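Local coordinates for protein serine protease pet (Escherichia coli, PDB 4OM9) that acts as a secreted autotransporter serine protease and enterotoxin of enteroaggregative strains, probably cleaving host alpha-fodrin, at residues 121-133 and 180-192. Numbering follows the deposited sequence.
Sequences FNYNENNQNIIDR and NLRANTVGGNKVE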
loop_
_atom_site.group_PDB
_atom_site.type_symbol
_atom_site.label_atom_id
_atom_site.label_comp_id
_atom_site.label_asym_id
_atom_site.label_seq_id
_atom_site.Cartn_x
_atom_site.Cartn_y
_atom_site.Cartn_z
ATOM N N PHE A 121 -0.387 -34.004 14.228
ATOM C CA PHE A 121 0.285 -35.096 13.533
ATOM C C PHE A 121 0.190 -36.417 14.308
ATOM O O PHE A 121 0.544 -36.489 15.475
ATOM C CB PHE A 121 1.757 -34.789 13.261
ATOM C CG PHE A 121 2.460 -35.907 12.533
ATOM C CD1 PHE A 121 2.153 -36.181 11.206
ATOM C CD2 PHE A 121 3.382 -36.707 13.182
ATOM C CE1 PHE A 121 2.761 -37.213 10.542
ATOM C CE2 PHE A 121 4.004 -37.744 12.518
ATOM C CZ PHE A 121 3.692 -38.005 11.192
ATOM N N ASN A 122 -0.277 -37.464 13.637
ATOM C CA ASN A 122 -0.449 -38.769 14.275
ATOM C C ASN A 122 0.458 -39.829 13.675
ATOM O O ASN A 122 0.090 -40.495 12.706
ATOM C CB ASN A 122 -1.900 -39.223 14.168
ATOM C CG ASN A 122 -2.202 -40.396 15.060
ATOM O OD1 ASN A 122 -1.294 -41.053 15.567
ATOM N ND2 ASN A 122 -3.485 -40.671 15.259
ATOM N N TYR A 123 1.629 -40.008 14.276
ATOM C CA TYR A 123 2.620 -40.958 13.781
ATOM C C TYR A 123 2.122 -42.403 13.741
ATOM O O TYR A 123 2.723 -43.241 13.084
ATOM C CB TYR A 123 3.886 -40.895 14.641
ATOM C CG TYR A 123 5.117 -41.508 13.986
ATOM C CD1 TYR A 123 5.451 -41.208 12.666
ATOM C CD2 TYR A 123 5.970 -42.343 14.705
ATOM C CE1 TYR A 123 6.591 -41.741 12.066
ATOM C CE2 TYR A 123 7.106 -42.880 14.122
ATOM C CZ TYR A 123 7.412 -42.581 12.792
ATOM O OH TYR A 123 8.542 -43.103 12.218
ATOM N N ASN A 124 1.033 -42.688 14.447
ATOM C CA ASN A 124 0.540 -44.052 14.589
ATOM C C ASN A 124 -0.467 -44.466 13.531
ATOM O O ASN A 124 -1.023 -45.563 13.595
ATOM C CB ASN A 124 -0.086 -44.237 15.964
ATOM C CG ASN A 124 0.894 -43.977 17.069
ATOM O OD1 ASN A 124 2.090 -44.226 16.921
ATOM N ND2 ASN A 124 0.400 -43.450 18.182
ATOM N N GLU A 125 -0.710 -43.584 12.570
ATOM C CA GLU A 125 -1.492 -43.932 11.392
ATOM C C GLU A 125 -0.590 -44.754 10.512
ATOM O O GLU A 125 0.627 -44.603 10.589
ATOM C CB GLU A 125 -1.980 -42.683 10.652
ATOM C CG GLU A 125 -3.136 -41.952 11.313
ATOM C CD GLU A 125 -4.474 -42.581 10.986
ATOM O OE1 GLU A 125 -5.213 -41.995 10.164
ATOM O OE2 GLU A 125 -4.785 -43.660 11.542
ATOM N N ASN A 126 -1.154 -45.624 9.681
ATOM C CA ASN A 126 -0.309 -46.414 8.787
ATOM C C ASN A 126 0.282 -45.544 7.672
ATOM O O ASN A 126 -0.201 -44.437 7.401
ATOM C CB ASN A 126 -1.074 -47.620 8.199
ATOM C CG ASN A 126 -2.287 -47.220 7.371
ATOM O OD1 ASN A 126 -2.253 -46.261 6.602
ATOM N ND2 ASN A 126 -3.367 -47.970 7.521
ATOM N N ASN A 127 1.330 -46.055 7.038
ATOM C CA ASN A 127 2.072 -45.314 6.030
ATOM C C ASN A 127 1.222 -44.738 4.898
ATOM O O ASN A 127 1.409 -43.576 4.510
ATOM C CB ASN A 127 3.166 -46.202 5.449
ATOM C CG ASN A 127 4.379 -46.277 6.341
ATOM O OD1 ASN A 127 4.316 -45.913 7.512
ATOM N ND2 ASN A 127 5.494 -46.741 5.793
ATOM N N GLN A 128 0.281 -45.522 4.385
ATOM C CA GLN A 128 -0.552 -45.035 3.293
ATOM C C GLN A 128 -1.431 -43.834 3.716
ATOM O O GLN A 128 -1.616 -42.897 2.938
ATOM C CB GLN A 128 -1.424 -46.155 2.737
ATOM C CG GLN A 128 -2.139 -45.787 1.435
ATOM C CD GLN A 128 -1.192 -45.395 0.309
ATOM O OE1 GLN A 128 -0.507 -46.245 -0.291
ATOM N NE2 GLN A 128 -1.159 -44.098 -0.001
ATOM N N ASN A 129 -1.957 -43.869 4.940
ATOM C CA ASN A 129 -2.815 -42.804 5.445
ATOM C C ASN A 129 -2.050 -41.490 5.588
ATOM O O ASN A 129 -2.553 -40.419 5.251
ATOM C CB ASN A 129 -3.431 -43.192 6.795
ATOM C CG ASN A 129 -4.768 -43.908 6.649
ATOM O OD1 ASN A 129 -5.186 -44.269 5.546
ATOM N ND2 ASN A 129 -5.441 -44.122 7.773
ATOM N N ILE A 130 -0.829 -41.591 6.088
ATOM C CA ILE A 130 0.029 -40.433 6.259
ATOM C C ILE A 130 0.431 -39.839 4.896
ATOM O O ILE A 130 0.474 -38.614 4.717
ATOM C CB ILE A 130 1.268 -40.816 7.092
ATOM C CG1 ILE A 130 0.817 -41.338 8.460
ATOM C CG2 ILE A 130 2.205 -39.649 7.257
ATOM C CD1 ILE A 130 1.956 -41.639 9.412
ATOM N N ILE A 131 0.704 -40.716 3.937
ATOM C CA ILE A 131 1.065 -40.298 2.595
ATOM C C ILE A 131 -0.089 -39.542 1.944
ATOM O O ILE A 131 0.110 -38.464 1.392
ATOM C CB ILE A 131 1.464 -41.503 1.718
ATOM C CG1 ILE A 131 2.795 -42.087 2.206
ATOM C CG2 ILE A 131 1.543 -41.094 0.233
ATOM C CD1 ILE A 131 3.049 -43.498 1.769
ATOM N N ASP A 132 -1.296 -40.089 2.044
ATOM C CA ASP A 132 -2.475 -39.451 1.471
ATOM C C ASP A 132 -2.838 -38.126 2.175
ATOM O O ASP A 132 -3.308 -37.197 1.521
ATOM C CB ASP A 132 -3.653 -40.431 1.492
ATOM C CG ASP A 132 -3.470 -41.591 0.491
ATOM O OD1 ASP A 132 -2.891 -41.363 -0.599
ATOM O OD2 ASP A 132 -3.894 -42.733 0.784
ATOM N N ARG A 133 -2.592 -38.026 3.484
ATOM C CA ARG A 133 -2.919 -36.810 4.227
ATOM C C ARG A 133 -1.892 -35.692 4.019
ATOM O O ARG A 133 -2.242 -34.513 3.988
ATOM C CB ARG A 133 -3.050 -37.100 5.734
ATOM C CG ARG A 133 -3.309 -35.836 6.566
ATOM C CD ARG A 133 -3.766 -36.123 7.987
ATOM N NE ARG A 133 -4.991 -36.912 8.034
ATOM C CZ ARG A 133 -6.205 -36.415 7.830
ATOM N NH1 ARG A 133 -6.355 -35.129 7.548
ATOM N NH2 ARG A 133 -7.268 -37.204 7.898
ATOM N N ASN A 180 12.295 -41.702 4.487
ATOM C CA ASN A 180 11.812 -42.830 5.283
ATOM C C ASN A 180 10.936 -42.375 6.443
ATOM O O ASN A 180 11.424 -41.823 7.434
ATOM C CB ASN A 180 12.985 -43.664 5.821
ATOM C CG ASN A 180 12.578 -45.088 6.192
ATOM O OD1 ASN A 180 11.392 -45.382 6.372
ATOM N ND2 ASN A 180 13.569 -45.984 6.300
ATOM N N LEU A 181 9.640 -42.636 6.320
ATOM C CA LEU A 181 8.687 -42.381 7.385
ATOM C C LEU A 181 9.021 -43.113 8.668
ATOM O O LEU A 181 8.734 -42.619 9.736
ATOM C CB LEU A 181 7.279 -42.767 6.944
ATOM C CG LEU A 181 6.507 -41.680 6.198
ATOM C CD1 LEU A 181 5.128 -42.192 5.779
ATOM C CD2 LEU A 181 6.403 -40.420 7.073
ATOM N N ARG A 182 9.597 -44.306 8.566
ATOM C CA ARG A 182 9.906 -45.082 9.758
ATOM C C ARG A 182 11.310 -45.661 9.671
ATOM O O ARG A 182 11.491 -46.855 9.407
ATOM C CB ARG A 182 8.879 -46.207 9.973
ATOM C CG ARG A 182 7.504 -45.955 9.335
ATOM C CD ARG A 182 6.358 -46.662 10.063
ATOM N NE ARG A 182 5.936 -45.881 11.208
ATOM C CZ ARG A 182 4.806 -45.185 11.288
ATOM N NH1 ARG A 182 3.931 -45.183 10.295
ATOM N NH2 ARG A 182 4.543 -44.507 12.394
ATOM N N ALA A 183 12.298 -44.796 9.889
ATOM C CA ALA A 183 13.694 -45.211 9.970
ATOM C C ALA A 183 14.007 -45.869 11.320
ATOM O O ALA A 183 13.620 -45.352 12.370
ATOM C CB ALA A 183 14.606 -44.026 9.744
ATOM N N ASN A 184 14.712 -47.001 11.274
ATOM C CA ASN A 184 15.045 -47.764 12.479
ATOM C C ASN A 184 16.305 -47.246 13.158
ATOM O O ASN A 184 17.417 -47.635 12.813
ATOM C CB ASN A 184 15.219 -49.251 12.138
ATOM C CG ASN A 184 15.714 -50.076 13.317
ATOM O OD1 ASN A 184 15.230 -49.944 14.447
ATOM N ND2 ASN A 184 16.691 -50.927 13.060
ATOM N N THR A 185 16.139 -46.373 14.134
ATOM C CA THR A 185 17.300 -45.799 14.785
ATOM C C THR A 185 17.379 -46.226 16.238
ATOM O O THR A 185 16.453 -46.838 16.770
ATOM C CB THR A 185 17.269 -44.287 14.736
ATOM O OG1 THR A 185 16.129 -43.829 15.473
ATOM C CG2 THR A 185 17.182 -43.799 13.301
ATOM N N VAL A 186 18.489 -45.899 16.882
ATOM C CA VAL A 186 18.571 -46.084 18.312
ATOM C C VAL A 186 17.612 -45.106 18.987
ATOM O O VAL A 186 17.677 -43.891 18.770
ATOM C CB VAL A 186 19.999 -45.888 18.834
ATOM C CG1 VAL A 186 20.651 -44.699 18.168
ATOM C CG2 VAL A 186 19.988 -45.722 20.338
ATOM N N GLY A 187 16.707 -45.651 19.791
ATOM C CA GLY A 187 15.737 -44.847 20.503
ATOM C C GLY A 187 14.336 -45.189 20.050
ATOM O O GLY A 187 13.389 -45.096 20.832
ATOM N N GLY A 188 14.201 -45.587 18.790
ATOM C CA GLY A 188 12.898 -45.890 18.228
ATOM C C GLY A 188 12.766 -45.377 16.799
ATOM O O GLY A 188 13.705 -44.809 16.236
ATOM N N ASN A 189 11.598 -45.590 16.205
ATOM C CA ASN A 189 11.347 -45.166 14.836
ATOM C C ASN A 189 11.337 -43.641 14.647
ATOM O O ASN A 189 10.730 -42.914 15.442
ATOM C CB ASN A 189 10.030 -45.757 14.358
ATOM C CG ASN A 189 10.183 -47.193 13.905
ATOM O OD1 ASN A 189 11.289 -47.738 13.914
ATOM N ND2 ASN A 189 9.078 -47.812 13.503
ATOM N N LYS A 190 12.006 -43.172 13.593
ATOM C CA LYS A 190 12.144 -41.744 13.330
ATOM C C LYS A 190 11.991 -41.414 11.853
ATOM O O LYS A 190 12.380 -42.186 10.980
ATOM C CB LYS A 190 13.502 -41.230 13.825
ATOM C CG LYS A 190 13.670 -41.184 15.356
ATOM C CD LYS A 190 14.991 -40.511 15.719
ATOM C CE LYS A 190 15.187 -40.417 17.208
ATOM N NZ LYS A 190 15.212 -41.783 17.833
ATOM N N VAL A 191 11.445 -40.238 11.572
ATOM C CA VAL A 191 11.252 -39.811 10.201
ATOM C C VAL A 191 12.569 -39.311 9.642
ATOM O O VAL A 191 13.316 -38.597 10.301
ATOM C CB VAL A 191 10.169 -38.743 10.103
ATOM C CG1 VAL A 191 10.134 -38.112 8.706
ATOM C CG2 VAL A 191 8.832 -39.355 10.448
ATOM N N GLU A 192 12.865 -39.738 8.420
ATOM C CA GLU A 192 14.128 -39.421 7.782
ATOM C C GLU A 192 13.857 -38.555 6.573
ATOM O O GLU A 192 12.931 -38.823 5.806
ATOM C CB GLU A 192 14.866 -40.704 7.382
ATOM C CG GLU A 192 16.175 -40.486 6.618
ATOM C CD GLU A 192 16.699 -41.792 5.987
ATOM O OE1 GLU A 192 16.375 -42.047 4.810
ATOM O OE2 GLU A 192 17.415 -42.557 6.666
HETATM O O HOH W 1 8.901 -47.080 6.147
#
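The backbones come nearest at Asn127, in the first turn of helix 127-134, and Leu181, CA atoms 7.4 Å apart, within what is probably a chymotrypsin-like (clan PA) protease domain. Strand 172-185, paired with 188-195 as a beta-hairpin, turns a corner at Leu181 and Arg182; the type I turn Asn122 to Glu125 and the helix N-terminus face that corner.

Arg182 carries most of the polar contact. Its chain bends at chi3 (82°) and brings the guanidinium over one face of the Tyr123 ring, a cation-pi contact with Arg182 CZ 4.0 Å from the Tyr123 centroid; planes 41° apart show the group tilted, with NH2 above the ring centre. NH2 also donates to Tyr123 O, at a modelled separation too short to be trusted in detail, while NH1 makes a weak bond to Glu125 O. Tyr123 has CG anti to the backbone N (chi1 -162°); its CE1 meets Val191 CG2 at 3.7 Å, and Pro244 also touches Tyr123. Tyr123 OH donates to Leu181 O at 2.5 Å, on a lone pair in the carbonyl plane. Gripped at ring face and OH, Tyr123 ties the 122-125 turn to the strand. On the helix side, Leu181 CD1 packs on Ile130 CG2 at 4.1 Å. Nearly coplanar with the guanidinium, the Asn127 amide accepts from Arg182 NH1 through OD1 at 2.9 Å.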